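Actin binding protein family protein (Entamoeba histolytica HM-1:IMSS, PDB 6K2F) probably binds actin monomers and inhibits their polymerization, likely by sequestering G-actin, this chain being the N-terminal ADF-homology domain of twinfilin. Local coordinates at residues D7-F12 / T107-S112; K13-S18 / R22-T27; G59-I64 / V92-L97; Y63-T68 / S112-E117. All coordinates share one frame; numbering follows the deposited sequence.

Contact 1. Residues D7-F12 / T107-S112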
loop_
_atom_site.group_PDB
_atom_site.type_symbol
_atom_site.label_atom_id
_atom_site.label_comp_id
_atom_site.label_asym_id
_atom_site.label_seq_id
_atom_site.Cartn_x
_atom_site.Cartn_y
_atom_site.Cartn_z
ATOM N N ASP A 7 1.408 9.535 -19.076
ATOM C CA ASP A 7 2.127 8.792 -18.011
ATOM C C ASP A 7 1.236 8.719 -16.775
ATOM O O ASP A 7 1.191 7.664 -16.150
ATOM C CB ASP A 7 3.483 9.409 -17.663
ATOM C CG ASP A 7 4.612 9.014 -18.603
ATOM O OD1 ASP A 7 4.410 8.095 -19.427
ATOM O OD2 ASP A 7 5.691 9.628 -18.502
ATOM N N LEU A 8 0.571 9.823 -16.413
ATOM C CA LEU A 8 -0.293 9.846 -15.205
ATOM C C LEU A 8 -1.453 8.879 -15.418
ATOM O O LEU A 8 -1.758 8.118 -14.504
ATOM C CB LEU A 8 -0.803 11.265 -14.923
ATOM C CG LEU A 8 -1.831 11.394 -13.791
ATOM C CD1 LEU A 8 -1.297 10.798 -12.498
ATOM C CD2 LEU A 8 -2.216 12.854 -13.589
ATOM N N ILE A 9 -2.104 8.920 -16.572
ATOM C CA ILE A 9 -3.246 7.997 -16.834
ATOM C C ILE A 9 -2.750 6.555 -16.727
ATOM O O ILE A 9 -3.429 5.756 -16.080
ATOM C CB ILE A 9 -3.925 8.275 -18.170
ATOM C CG1 ILE A 9 -4.496 9.694 -18.218
ATOM C CG2 ILE A 9 -5.003 7.241 -18.427
ATOM C CD1 ILE A 9 -4.824 10.173 -19.601
ATOM N N ASN A 10 -1.633 6.222 -17.365
ATOM C CA ASN A 10 -1.070 4.845 -17.335
ATOM C C ASN A 10 -0.800 4.407 -15.885
ATOM O O ASN A 10 -1.158 3.264 -15.533
ATOM C CB ASN A 10 0.205 4.750 -18.175
ATOM C CG ASN A 10 0.885 3.399 -18.062
ATOM O OD1 ASN A 10 2.087 3.318 -17.804
ATOM N ND2 ASN A 10 0.117 2.336 -18.241
ATOM N N LYS A 11 -0.124 5.245 -15.097
ATOM C CA LYS A 11 0.282 4.870 -13.724
ATOM C C LYS A 11 -0.979 4.720 -12.875
ATOM O O LYS A 11 -1.054 3.784 -12.063
ATOM C CB LYS A 11 1.235 5.905 -13.126
ATOM C CG LYS A 11 2.620 5.982 -13.758
ATOM C CD LYS A 11 3.376 4.674 -13.916
ATOM C CE LYS A 11 4.600 4.830 -14.796
ATOM N NZ LYS A 11 4.254 5.397 -16.122
ATOM N N PHE A 12 -1.955 5.609 -13.053
ATOM C CA PHE A 12 -3.251 5.520 -12.349
ATOM C C PHE A 12 -3.922 4.195 -12.677
ATOM O O PHE A 12 -4.319 3.465 -11.752
ATOM C CB PHE A 12 -4.184 6.675 -12.700
ATOM C CG PHE A 12 -5.499 6.524 -11.988
ATOM C CD1 PHE A 12 -5.633 6.967 -10.680
ATOM C CD2 PHE A 12 -6.548 5.861 -12.588
ATOM C CE1 PHE A 12 -6.839 6.800 -10.019
ATOM C CE2 PHE A 12 -7.738 5.673 -11.907
ATOM C CZ PHE A 12 -7.872 6.142 -10.626
ATOM N N THR A 107 -13.696 13.137 -15.513
ATOM C CA THR A 107 -14.017 13.116 -16.956
ATOM C C THR A 107 -13.048 12.158 -17.663
ATOM O O THR A 107 -13.476 11.447 -18.587
ATOM C CB THR A 107 -14.082 14.542 -17.514
ATOM O OG1 THR A 107 -12.802 15.135 -17.344
ATOM C CG2 THR A 107 -15.125 15.392 -16.825
ATOM N N THR A 108 -11.798 12.106 -17.220
ATOM C CA THR A 108 -10.723 11.338 -17.886
ATOM C C THR A 108 -10.717 9.895 -17.390
ATOM O O THR A 108 -10.590 8.969 -18.239
ATOM C CB THR A 108 -9.357 11.988 -17.662
ATOM O OG1 THR A 108 -9.455 13.334 -18.144
ATOM C CG2 THR A 108 -8.258 11.235 -18.374
ATOM N N LEU A 109 -10.817 9.710 -16.076
ATOM C CA LEU A 109 -10.582 8.383 -15.461
ATOM C C LEU A 109 -11.899 7.616 -15.343
ATOM O O LEU A 109 -11.840 6.384 -15.323
ATOM C CB LEU A 109 -9.878 8.570 -14.123
ATOM C CG LEU A 109 -8.512 9.256 -14.252
ATOM C CD1 LEU A 109 -7.862 9.447 -12.913
ATOM C CD2 LEU A 109 -7.607 8.467 -15.202
ATOM N N GLY A 110 -13.031 8.316 -15.306
ATOM C CA GLY A 110 -14.369 7.693 -15.257
ATOM C C GLY A 110 -15.149 8.186 -14.060
ATOM O O GLY A 110 -14.534 8.436 -13.006
ATOM N N GLY A 111 -16.462 8.347 -14.221
ATOM C CA GLY A 111 -17.358 8.888 -13.181
ATOM C C GLY A 111 -17.478 7.971 -11.967
ATOM O O GLY A 111 -17.860 8.493 -10.912
ATOM N N SER A 112 -17.162 6.675 -12.092
ATOM C CA SER A 112 -17.241 5.681 -10.986
ATOM C C SER A 112 -15.999 5.781 -10.093
ATOM O O SER A 112 -16.004 5.219 -8.993
ATOM C CB SER A 112 -17.410 4.264 -11.496
ATOM O OG SER A 112 -16.207 3.783 -12.092
#
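Leu-109 lays a methyl over the face of the Phe-12 ring, the two side chains coming from opposite directions, where two helices of the ADF-homology fold come together: helix 6-18 near its start and helix 103-109 at its last turn. The methyl CD1 of Leu-109 sits over the middle of the Phe-12 ring, 3.7 Å from the centroid and 5° off the normal, a CH-pi contact touching all six ring carbons almost evenly. With CG anti to the backbone N (chi1 179°), the ring is carried out from helix 6-18 toward Leu-109. The other methyl, CD2 of Leu-109, leans over the ring's CD2 and lies 4.3 Å from CG2 of Ile-9. One turn back along helix 6-18, Ile-9 crosses Thr-108 at about a right angle. Thr-108 turns its methyl to the contact, while its hydroxyl bonds back to the carbonyl of Arg-104 inside its own helix. Leu-4 of strand 3-4 touches Ile-9, Thr-108 and Leu-109, and Trp-80 meets the Phe-12 ring. Gly-110, with positive phi, ends helix 103-109 just beyond. At the more open edge, Ile-9 CD1 comes to 3.8 Å from Thr-108 CG2.

Contact 2. Residues K13-S18 / R22-T27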
loop_
_atom_site.group_PDB
_atom_site.type_symbol
_atom_site.label_atom_id
_atom_site.label_comp_id
_atom_site.label_asym_id
_atom_site.label_seq_id
_atom_site.Cartn_x
_atom_site.Cartn_y
_atom_site.Cartn_z
ATOM N N LYS A 13 -4.058 3.875 -13.964
ATOM C CA LYS A 13 -4.756 2.631 -14.367
ATOM C C LYS A 13 -4.017 1.421 -13.807
ATOM O O LYS A 13 -4.690 0.483 -13.399
ATOM C CB LYS A 13 -4.857 2.545 -15.886
ATOM C CG LYS A 13 -5.864 3.511 -16.479
ATOM C CD LYS A 13 -5.842 3.510 -18.002
ATOM C CE LYS A 13 -7.155 3.884 -18.665
ATOM N NZ LYS A 13 -7.983 4.785 -17.829
ATOM N N ASP A 14 -2.683 1.460 -13.802
ATOM C CA ASP A 14 -1.852 0.363 -13.256
ATOM C C ASP A 14 -2.132 0.210 -11.757
ATOM O O ASP A 14 -2.427 -0.920 -11.315
ATOM C CB ASP A 14 -0.369 0.577 -13.539
ATOM C CG ASP A 14 0.442 -0.646 -13.147
ATOM O OD1 ASP A 14 -0.012 -1.757 -13.473
ATOM O OD2 ASP A 14 1.482 -0.480 -12.481
ATOM N N MET A 15 -2.075 1.299 -10.995
ATOM C CA MET A 15 -2.315 1.243 -9.534
ATOM C C MET A 15 -3.766 0.844 -9.256
ATOM O O MET A 15 -4.004 0.036 -8.332
ATOM C CB MET A 15 -2.003 2.584 -8.876
ATOM C CG MET A 15 -1.938 2.466 -7.371
ATOM S SD MET A 15 -1.394 3.984 -6.536
ATOM C CE MET A 15 0.287 4.127 -7.139
ATOM N N ASN A 16 -4.707 1.315 -10.073
ATOM C CA ASN A 16 -6.148 1.001 -9.935
ATOM C C ASN A 16 -6.368 -0.499 -10.160
ATOM O O ASN A 16 -7.078 -1.134 -9.373
ATOM C CB ASN A 16 -6.996 1.819 -10.906
ATOM C CG ASN A 16 -8.479 1.601 -10.716
ATOM O OD1 ASN A 16 -8.995 1.752 -9.609
ATOM N ND2 ASN A 16 -9.168 1.209 -11.773
ATOM N N SER A 17 -5.804 -1.061 -11.222
ATOM C CA SER A 17 -6.056 -2.467 -11.605
ATOM C C SER A 17 -5.252 -3.429 -10.720
ATOM O O SER A 17 -5.705 -4.577 -10.576
ATOM C CB SER A 17 -5.769 -2.664 -13.071
ATOM O OG SER A 17 -4.380 -2.505 -13.333
ATOM N N SER A 18 -4.075 -3.024 -10.221
ATOM C CA SER A 18 -3.126 -3.927 -9.508
ATOM C C SER A 18 -3.258 -3.740 -8.001
ATOM O O SER A 18 -2.779 -4.603 -7.272
ATOM C CB SER A 18 -1.718 -3.689 -9.969
ATOM O OG SER A 18 -1.637 -3.731 -11.389
ATOM N N ARG A 22 -0.708 3.209 -2.939
ATOM C CA ARG A 22 -1.774 3.929 -2.219
ATOM C C ARG A 22 -2.128 5.234 -2.929
ATOM O O ARG A 22 -3.330 5.543 -3.013
ATOM C CB ARG A 22 -1.363 4.174 -0.771
ATOM C CG ARG A 22 -2.434 4.908 0.023
ATOM C CD ARG A 22 -3.760 4.166 0.131
ATOM N NE ARG A 22 -3.626 2.976 0.951
ATOM C CZ ARG A 22 -4.566 2.068 1.135
ATOM N NH1 ARG A 22 -5.739 2.166 0.531
ATOM N NH2 ARG A 22 -4.322 1.022 1.905
ATOM N N PHE A 23 -1.153 6.067 -3.284
ATOM C CA PHE A 23 -1.534 7.357 -3.883
ATOM C C PHE A 23 -0.497 7.875 -4.867
ATOM O O PHE A 23 0.658 7.484 -4.850
ATOM C CB PHE A 23 -1.880 8.375 -2.798
ATOM C CG PHE A 23 -0.788 8.868 -1.890
ATOM C CD1 PHE A 23 0.093 9.849 -2.291
ATOM C CD2 PHE A 23 -0.769 8.476 -0.564
ATOM C CE1 PHE A 23 0.995 10.387 -1.394
ATOM C CE2 PHE A 23 0.133 9.025 0.334
ATOM C CZ PHE A 23 1.016 9.976 -0.085
ATOM N N ILE A 24 -0.998 8.773 -5.697
ATOM C CA ILE A 24 -0.211 9.482 -6.736
ATOM C C ILE A 24 -0.404 10.966 -6.495
ATOM O O ILE A 24 -1.534 11.414 -6.422
ATOM C CB ILE A 24 -0.661 9.096 -8.150
ATOM C CG1 ILE A 24 -0.562 7.589 -8.374
ATOM C CG2 ILE A 24 0.132 9.896 -9.173
ATOM C CD1 ILE A 24 -1.321 7.092 -9.604
ATOM N N GLN A 25 0.684 11.685 -6.307
ATOM C CA GLN A 25 0.636 13.157 -6.227
ATOM C C GLN A 25 0.858 13.662 -7.637
ATOM O O GLN A 25 1.749 13.096 -8.329
ATOM C CB GLN A 25 1.699 13.721 -5.300
ATOM C CG GLN A 25 1.595 15.233 -5.129
ATOM C CD GLN A 25 2.629 15.707 -4.143
ATOM O OE1 GLN A 25 3.705 15.130 -4.029
ATOM N NE2 GLN A 25 2.305 16.766 -3.435
ATOM N N ALA A 26 0.066 14.636 -8.063
ATOM C CA ALA A 26 0.195 15.187 -9.425
ATOM C C ALA A 26 0.187 16.708 -9.353
ATOM O O ALA A 26 -0.462 17.274 -8.474
ATOM C CB ALA A 26 -0.908 14.666 -10.306
ATOM N N THR A 27 0.882 17.355 -10.273
ATOM C CA THR A 27 0.866 18.826 -10.394
ATOM C C THR A 27 0.692 19.193 -11.859
ATOM O O THR A 27 0.983 18.375 -12.751
ATOM C CB THR A 27 2.120 19.509 -9.830
ATOM O OG1 THR A 27 3.271 19.047 -10.535
ATOM C CG2 THR A 27 2.302 19.231 -8.355
#
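Met-15 carries the whole of this contact, reaching from the last turns of helix 6-18 to the start of strand 23-29. Its apolar contact is with Ile-24: the methyl CE lies 3.8 Å from Ile-24 CG1 and a little farther from CD1, the two side chains sliding past each other in opposite directions. The thioether is extended as far as the sulfur and then bends at chi3 (-65°), which swings CE onto the isoleucine. Against the backbone the approach is of another kind. SD of Met-15 rests 3.7 Å from the N of Arg-22 and 3.9 Å from the N of Phe-23, van der Waals packing on the chain where it enters the strand. That chain forms a classic beta bulge, Arg-22 and Phe-23 both facing Glu-39, in the central sheet of the ADF-homology fold, with helix 6-18 lying on the sheet. Ile-38 of the adjacent strand also touches Met-15. The charged interactions leave in the other direction: the CB of Arg-22 points away from the helix, and its guanidinium forms salt bridges with Asp-48 and Glu-69. Hydrogen bonds within 13-18 close the helix end. Ser-18 OG gives its proton to Asp-14 O at 2.9 Å, 26° out of the carbonyl plane, while Ser-18 N reaches the same oxygen from the opposite face, so one carbonyl is gripped twice.

Contact 3. Residues G59-I64 / V92-L97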
loop_
_atom_site.group_PDB
_atom_site.type_symbol
_atom_site.label_atom_id
_atom_site.label_comp_id
_atom_site.label_asym_id
_atom_site.label_seq_id
_atom_site.Cartn_x
_atom_site.Cartn_y
_atom_site.Cartn_z
ATOM N N GLY A 59 1.923 26.231 0.332
ATOM C CA GLY A 59 1.730 27.324 -0.640
ATOM C C GLY A 59 1.738 26.848 -2.071
ATOM O O GLY A 59 1.468 27.703 -2.934
ATOM N N GLU A 60 2.048 25.564 -2.335
ATOM C CA GLU A 60 2.124 24.999 -3.714
ATOM C C GLU A 60 0.930 24.076 -3.925
ATOM O O GLU A 60 0.854 23.042 -3.284
ATOM C CB GLU A 60 3.422 24.220 -3.885
ATOM C CG GLU A 60 4.661 25.099 -3.833
ATOM C CD GLU A 60 5.963 24.423 -4.255
ATOM O OE1 GLU A 60 5.931 23.237 -4.682
ATOM O OE2 GLU A 60 7.014 25.079 -4.129
ATOM N N PRO A 61 -0.034 24.414 -4.804
ATOM C CA PRO A 61 -1.145 23.520 -5.069
ATOM C C PRO A 61 -0.648 22.170 -5.589
ATOM O O PRO A 61 0.284 22.085 -6.324
ATOM C CB PRO A 61 -2.008 24.266 -6.083
ATOM C CG PRO A 61 -1.613 25.717 -5.916
ATOM C CD PRO A 61 -0.148 25.674 -5.551
ATOM N N SER A 62 -1.343 21.107 -5.185
ATOM C CA SER A 62 -1.115 19.767 -5.764
ATOM C C SER A 62 -2.370 18.939 -5.618
ATOM O O SER A 62 -3.252 19.288 -4.804
ATOM C CB SER A 62 0.098 19.054 -5.218
ATOM O OG SER A 62 -0.024 18.749 -3.843
ATOM N N TYR A 63 -2.467 17.906 -6.434
ATOM C CA TYR A 63 -3.520 16.890 -6.310
ATOM C C TYR A 63 -2.938 15.612 -5.735
ATOM O O TYR A 63 -1.813 15.228 -6.062
ATOM C CB TYR A 63 -4.102 16.548 -7.667
ATOM C CG TYR A 63 -4.665 17.704 -8.439
ATOM C CD1 TYR A 63 -5.815 18.343 -8.032
ATOM C CD2 TYR A 63 -4.073 18.120 -9.620
ATOM C CE1 TYR A 63 -6.361 19.385 -8.765
ATOM C CE2 TYR A 63 -4.623 19.130 -10.381
ATOM C CZ TYR A 63 -5.763 19.778 -9.957
ATOM O OH TYR A 63 -6.249 20.798 -10.728
ATOM N N ILE A 64 -3.748 14.906 -4.958
ATOM C CA ILE A 64 -3.412 13.526 -4.511
ATOM C C ILE A 64 -4.565 12.623 -4.923
ATOM O O ILE A 64 -5.694 12.900 -4.552
ATOM C CB ILE A 64 -3.234 13.399 -2.990
ATOM C CG1 ILE A 64 -2.292 14.442 -2.393
ATOM C CG2 ILE A 64 -2.805 11.967 -2.680
ATOM C CD1 ILE A 64 -0.880 14.170 -2.661
ATOM N N VAL A 92 -3.963 33.990 -7.749
ATOM C CA VAL A 92 -5.342 33.749 -8.264
ATOM C C VAL A 92 -5.279 32.901 -9.546
ATOM O O VAL A 92 -6.063 31.956 -9.645
ATOM C CB VAL A 92 -6.122 35.061 -8.454
ATOM C CG1 VAL A 92 -7.412 34.831 -9.218
ATOM C CG2 VAL A 92 -6.410 35.725 -7.114
ATOM N N ARG A 93 -4.344 33.162 -10.466
ATOM C CA ARG A 93 -4.237 32.362 -11.731
ATOM C C ARG A 93 -4.061 30.870 -11.388
ATOM O O ARG A 93 -4.743 30.024 -12.005
ATOM C CB ARG A 93 -3.120 32.950 -12.613
ATOM C CG ARG A 93 -2.796 32.189 -13.902
ATOM C CD ARG A 93 -1.693 31.153 -13.674
ATOM N NE ARG A 93 -1.273 30.359 -14.836
ATOM C CZ ARG A 93 -0.466 29.292 -14.774
ATOM N NH1 ARG A 93 0.035 28.884 -13.618
ATOM N NH2 ARG A 93 -0.147 28.636 -15.873
ATOM N N MET A 94 -3.182 30.542 -10.440
ATOM C CA MET A 94 -2.865 29.146 -10.073
ATOM C C MET A 94 -4.064 28.529 -9.339
ATOM O O MET A 94 -4.386 27.374 -9.603
ATOM C CB MET A 94 -1.614 29.070 -9.196
ATOM C CG MET A 94 -0.345 29.374 -9.964
ATOM S SD MET A 94 0.071 27.985 -11.052
ATOM C CE MET A 94 0.649 26.807 -9.831
ATOM N N LYS A 95 -4.712 29.266 -8.442
ATOM C CA LYS A 95 -5.869 28.709 -7.707
ATOM C C LYS A 95 -6.995 28.420 -8.690
ATOM O O LYS A 95 -7.618 27.343 -8.568
ATOM C CB LYS A 95 -6.375 29.670 -6.639
ATOM C CG LYS A 95 -5.431 29.867 -5.481
ATOM C CD LYS A 95 -6.111 30.506 -4.292
ATOM C CE LYS A 95 -6.529 31.926 -4.529
ATOM N NZ LYS A 95 -7.169 32.481 -3.309
ATOM N N MET A 96 -7.219 29.311 -9.655
ATOM C CA MET A 96 -8.317 29.136 -10.639
ATOM C C MET A 96 -7.980 27.931 -11.522
ATOM O O MET A 96 -8.870 27.098 -11.757
ATOM C CB MET A 96 -8.520 30.370 -11.523
ATOM C CG MET A 96 -9.090 31.589 -10.800
ATOM S SD MET A 96 -10.604 31.291 -9.821
ATOM C CE MET A 96 -9.902 31.062 -8.189
ATOM N N LEU A 97 -6.732 27.830 -11.977
ATOM C CA LEU A 97 -6.303 26.701 -12.836
ATOM C C LEU A 97 -6.468 25.389 -12.070
ATOM O O LEU A 97 -7.033 24.445 -12.629
ATOM C CB LEU A 97 -4.843 26.879 -13.246
ATOM C CG LEU A 97 -4.378 25.936 -14.349
ATOM C CD1 LEU A 97 -5.136 26.188 -15.645
ATOM C CD2 LEU A 97 -2.885 26.086 -14.577
#
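Pro-61 and Met-94 make the apolar part of this contact, and even there the fit is slack: CD of the proline ring lies 4.5 Å from the methyl CE of Met-94. The methionine bends at each of its three torsions, all near -72°, and the folded chain brings its methyl toward the proline. Pro-61 is buried, with Ala-90 and Tyr-98 also against it, whereas Met-94 lies partly exposed at the border of the contact. The two residues join the approach to strand 62-68, in the central sheet of the ADF-homology fold, with the first turns of helix 92-101, which packs beside one end of that strand. The firmer hold lies deeper, at Tyr-63. Its CG is anti to the carbonyl carbon (chi1 -57°), and the ring leads off from the strand toward the helix. The hydroxyl passes Leu-97 O at 4.2 Å, too far to bond, and is hydrogen-bonded instead to the carbonyl of Tyr-98, one residue on. Phe-105 meets the same ring edge-to-face, and Thr-101 touches it too. Within the helix, on its exposed flank, Met-94 CG lies at the edge of the Arg-93 guanidinium, in its plane, while Leu-97 CD2 covers one face of that group 3.9 Å above the plane.

Contact 4. Residues Y63-T68 / S112-E117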
loop_
_atom_site.group_PDB
_atom_site.type_symbol
_atom_site.label_atom_id
_atom_site.label_comp_id
_atom_site.label_asym_id
_atom_site.label_seq_id
_atom_site.Cartn_x
_atom_site.Cartn_y
_atom_site.Cartn_z
ATOM N N TYR A 63 -2.467 17.906 -6.434
ATOM C CA TYR A 63 -3.520 16.890 -6.310
ATOM C C TYR A 63 -2.938 15.612 -5.735
ATOM O O TYR A 63 -1.813 15.228 -6.062
ATOM C CB TYR A 63 -4.102 16.548 -7.667
ATOM C CG TYR A 63 -4.665 17.704 -8.439
ATOM C CD1 TYR A 63 -5.815 18.343 -8.032
ATOM C CD2 TYR A 63 -4.073 18.120 -9.620
ATOM C CE1 TYR A 63 -6.361 19.385 -8.765
ATOM C CE2 TYR A 63 -4.623 19.130 -10.381
ATOM C CZ TYR A 63 -5.763 19.778 -9.957
ATOM O OH TYR A 63 -6.249 20.798 -10.728
ATOM N N ILE A 64 -3.748 14.906 -4.958
ATOM C CA ILE A 64 -3.412 13.526 -4.511
ATOM C C ILE A 64 -4.565 12.623 -4.923
ATOM O O ILE A 64 -5.694 12.900 -4.552
ATOM C CB ILE A 64 -3.234 13.399 -2.990
ATOM C CG1 ILE A 64 -2.292 14.442 -2.393
ATOM C CG2 ILE A 64 -2.805 11.967 -2.680
ATOM C CD1 ILE A 64 -0.880 14.170 -2.661
ATOM N N LEU A 65 -4.270 11.604 -5.719
ATOM C CA LEU A 65 -5.230 10.531 -6.039
ATOM C C LEU A 65 -4.990 9.418 -5.031
ATOM O O LEU A 65 -3.927 8.804 -5.084
ATOM C CB LEU A 65 -5.018 10.069 -7.475
ATOM C CG LEU A 65 -5.081 11.177 -8.511
ATOM C CD1 LEU A 65 -4.801 10.636 -9.892
ATOM C CD2 LEU A 65 -6.419 11.875 -8.455
ATOM N N PHE A 66 -5.907 9.266 -4.095
ATOM C CA PHE A 66 -5.712 8.413 -2.906
ATOM C C PHE A 66 -6.678 7.227 -3.006
ATOM O O PHE A 66 -7.891 7.380 -2.997
ATOM C CB PHE A 66 -5.930 9.228 -1.641
ATOM C CG PHE A 66 -5.435 8.545 -0.398
ATOM C CD1 PHE A 66 -6.213 7.576 0.206
ATOM C CD2 PHE A 66 -4.223 8.896 0.178
ATOM C CE1 PHE A 66 -5.781 6.953 1.360
ATOM C CE2 PHE A 66 -3.771 8.233 1.310
ATOM C CZ PHE A 66 -4.556 7.276 1.902
ATOM N N ARG A 67 -6.120 6.042 -3.059
ATOM C CA ARG A 67 -6.904 4.803 -3.272
ATOM C C ARG A 67 -7.605 4.395 -1.973
ATOM O O ARG A 67 -6.950 4.342 -0.935
ATOM C CB ARG A 67 -5.984 3.689 -3.761
ATOM C CG ARG A 67 -6.736 2.441 -4.193
ATOM C CD ARG A 67 -5.825 1.322 -4.665
ATOM N NE ARG A 67 -4.809 0.994 -3.676
ATOM C CZ ARG A 67 -5.000 0.309 -2.556
ATOM N NH1 ARG A 67 -6.199 -0.152 -2.241
ATOM N NH2 ARG A 67 -3.985 0.073 -1.744
ATOM N N THR A 68 -8.903 4.128 -2.037
ATOM C CA THR A 68 -9.668 3.612 -0.881
ATOM C C THR A 68 -9.533 2.094 -0.824
ATOM O O THR A 68 -8.880 1.486 -1.694
ATOM C CB THR A 68 -11.154 3.992 -0.923
ATOM O OG1 THR A 68 -11.845 3.180 -1.875
ATOM C CG2 THR A 68 -11.354 5.461 -1.222
ATOM N N SER A 112 -17.162 6.675 -12.092
ATOM C CA SER A 112 -17.241 5.681 -10.986
ATOM C C SER A 112 -15.999 5.781 -10.093
ATOM O O SER A 112 -16.004 5.219 -8.993
ATOM C CB SER A 112 -17.410 4.264 -11.496
ATOM O OG SER A 112 -16.207 3.783 -12.092
ATOM N N THR A 113 -14.958 6.466 -10.560
ATOM C CA THR A 113 -13.605 6.378 -9.974
ATOM C C THR A 113 -13.607 6.964 -8.564
ATOM O O THR A 113 -12.959 6.364 -7.678
ATOM C CB THR A 113 -12.583 7.135 -10.826
ATOM O OG1 THR A 113 -12.599 6.553 -12.133
ATOM C CG2 THR A 113 -11.193 7.111 -10.224
ATOM N N PHE A 114 -14.187 8.146 -8.385
ATOM C CA PHE A 114 -13.976 8.956 -7.156
ATOM C C PHE A 114 -15.183 8.849 -6.235
ATOM O O PHE A 114 -16.315 9.170 -6.607
ATOM C CB PHE A 114 -13.629 10.400 -7.496
ATOM C CG PHE A 114 -12.320 10.472 -8.229
ATOM C CD1 PHE A 114 -11.128 10.342 -7.539
ATOM C CD2 PHE A 114 -12.293 10.592 -9.610
ATOM C CE1 PHE A 114 -9.922 10.386 -8.208
ATOM C CE2 PHE A 114 -11.085 10.627 -10.276
ATOM C CZ PHE A 114 -9.908 10.522 -9.579
ATOM N N LEU A 115 -14.908 8.379 -5.031
ATOM C CA LEU A 115 -15.915 8.301 -3.950
ATOM C C LEU A 115 -16.170 9.732 -3.473
ATOM O O LEU A 115 -17.345 10.133 -3.348
ATOM C CB LEU A 115 -15.314 7.416 -2.855
ATOM C CG LEU A 115 -16.179 7.180 -1.626
ATOM C CD1 LEU A 115 -17.302 6.215 -1.951
ATOM C CD2 LEU A 115 -15.331 6.657 -0.481
ATOM N N TYR A 116 -15.091 10.491 -3.259
ATOM C CA TYR A 116 -15.175 11.897 -2.820
ATOM C C TYR A 116 -14.101 12.727 -3.512
ATOM O O TYR A 116 -12.999 12.216 -3.774
ATOM C CB TYR A 116 -14.916 12.025 -1.318
ATOM C CG TYR A 116 -15.932 11.327 -0.461
ATOM C CD1 TYR A 116 -17.263 11.708 -0.493
ATOM C CD2 TYR A 116 -15.560 10.282 0.367
ATOM C CE1 TYR A 116 -18.207 11.077 0.293
ATOM C CE2 TYR A 116 -16.500 9.633 1.148
ATOM C CZ TYR A 116 -17.816 10.035 1.113
ATOM O OH TYR A 116 -18.739 9.417 1.906
ATOM N N GLU A 117 -14.424 13.998 -3.715
ATOM C CA GLU A 117 -13.444 15.032 -4.095
ATOM C C GLU A 117 -13.352 15.962 -2.892
ATOM O O GLU A 117 -14.392 16.569 -2.546
ATOM C CB GLU A 117 -13.882 15.686 -5.395
ATOM C CG GLU A 117 -14.023 14.680 -6.536
ATOM C CD GLU A 117 -14.307 15.316 -7.886
ATOM O OE1 GLU A 117 -14.345 16.554 -7.938
ATOM O OE2 GLU A 117 -14.492 14.571 -8.880
#
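Leu-65 and Phe-114 provide the main apolar part of this contact, buried at Leu-65 and partly exposed at Phe-114. The methyl CD2 of Leu-65 comes 3.8 Å from CE1 of the Phe-114 ring and 3.9 Å from CZ, approaching obliquely at the far end of the ring. Both residues hold CG anti to the carbonyl carbon (chi1 -55° and -64°), which brings the leucine methyl and the end of the ring together. Within its own segment Phe-114 is also packed by Thr-113, whose CG2 sits 3.5 Å above one ring face, offset toward the rim. Phe-105 touches both Leu-65 and Phe-114, and Trp-80 touches Phe-114, which places the pair between the central sheet of the ADF-homology fold and helix 103-109. A second apolar touch lies farther along the strand: Thr-68 CG2 and Leu-115 CD2 approach to 4.2 Å, where the chain turns a corner at Leu-115 and the leucine is exposed. Polar bonding runs outside the pair of segments. OG1 of Thr-68 is hydrogen-bonded to the carbonyl of Lys-79 and to the N of Thr-70, so the threonine spends its hydroxyl within its own subunit and gives its methyl to Leu-115. With no hydrogen bond between them, segments 63-68 and 112-117 are held by shape and hydrophobic contact rather than by strand pairing.

None of the four contacts has a hydrogen bond between its two segments, and most of the touching is apolar; they differ mainly in burial. Contact 2 is wholly buried, the others only partly. Contacts 1 and 2 share helix 6-18 and touch where Leu-8 and Phe-12 pack on Ile-24. Contact 4 adjoins contact 1 through Phe-12 with Thr-113 and Leu-65. Contacts 3 and 4 overlap on strand 62-68 at Tyr-63 and Ile-64, contact 3 at its beginning and contact 4 running on to Thr-68; this strand pairs with strand 23-29 of contact 2. Contact 1 adds a methyl over a ring, contact 2 sulfur against backbone, and contact 3, farthest from the chain's centre, the sparsest packing.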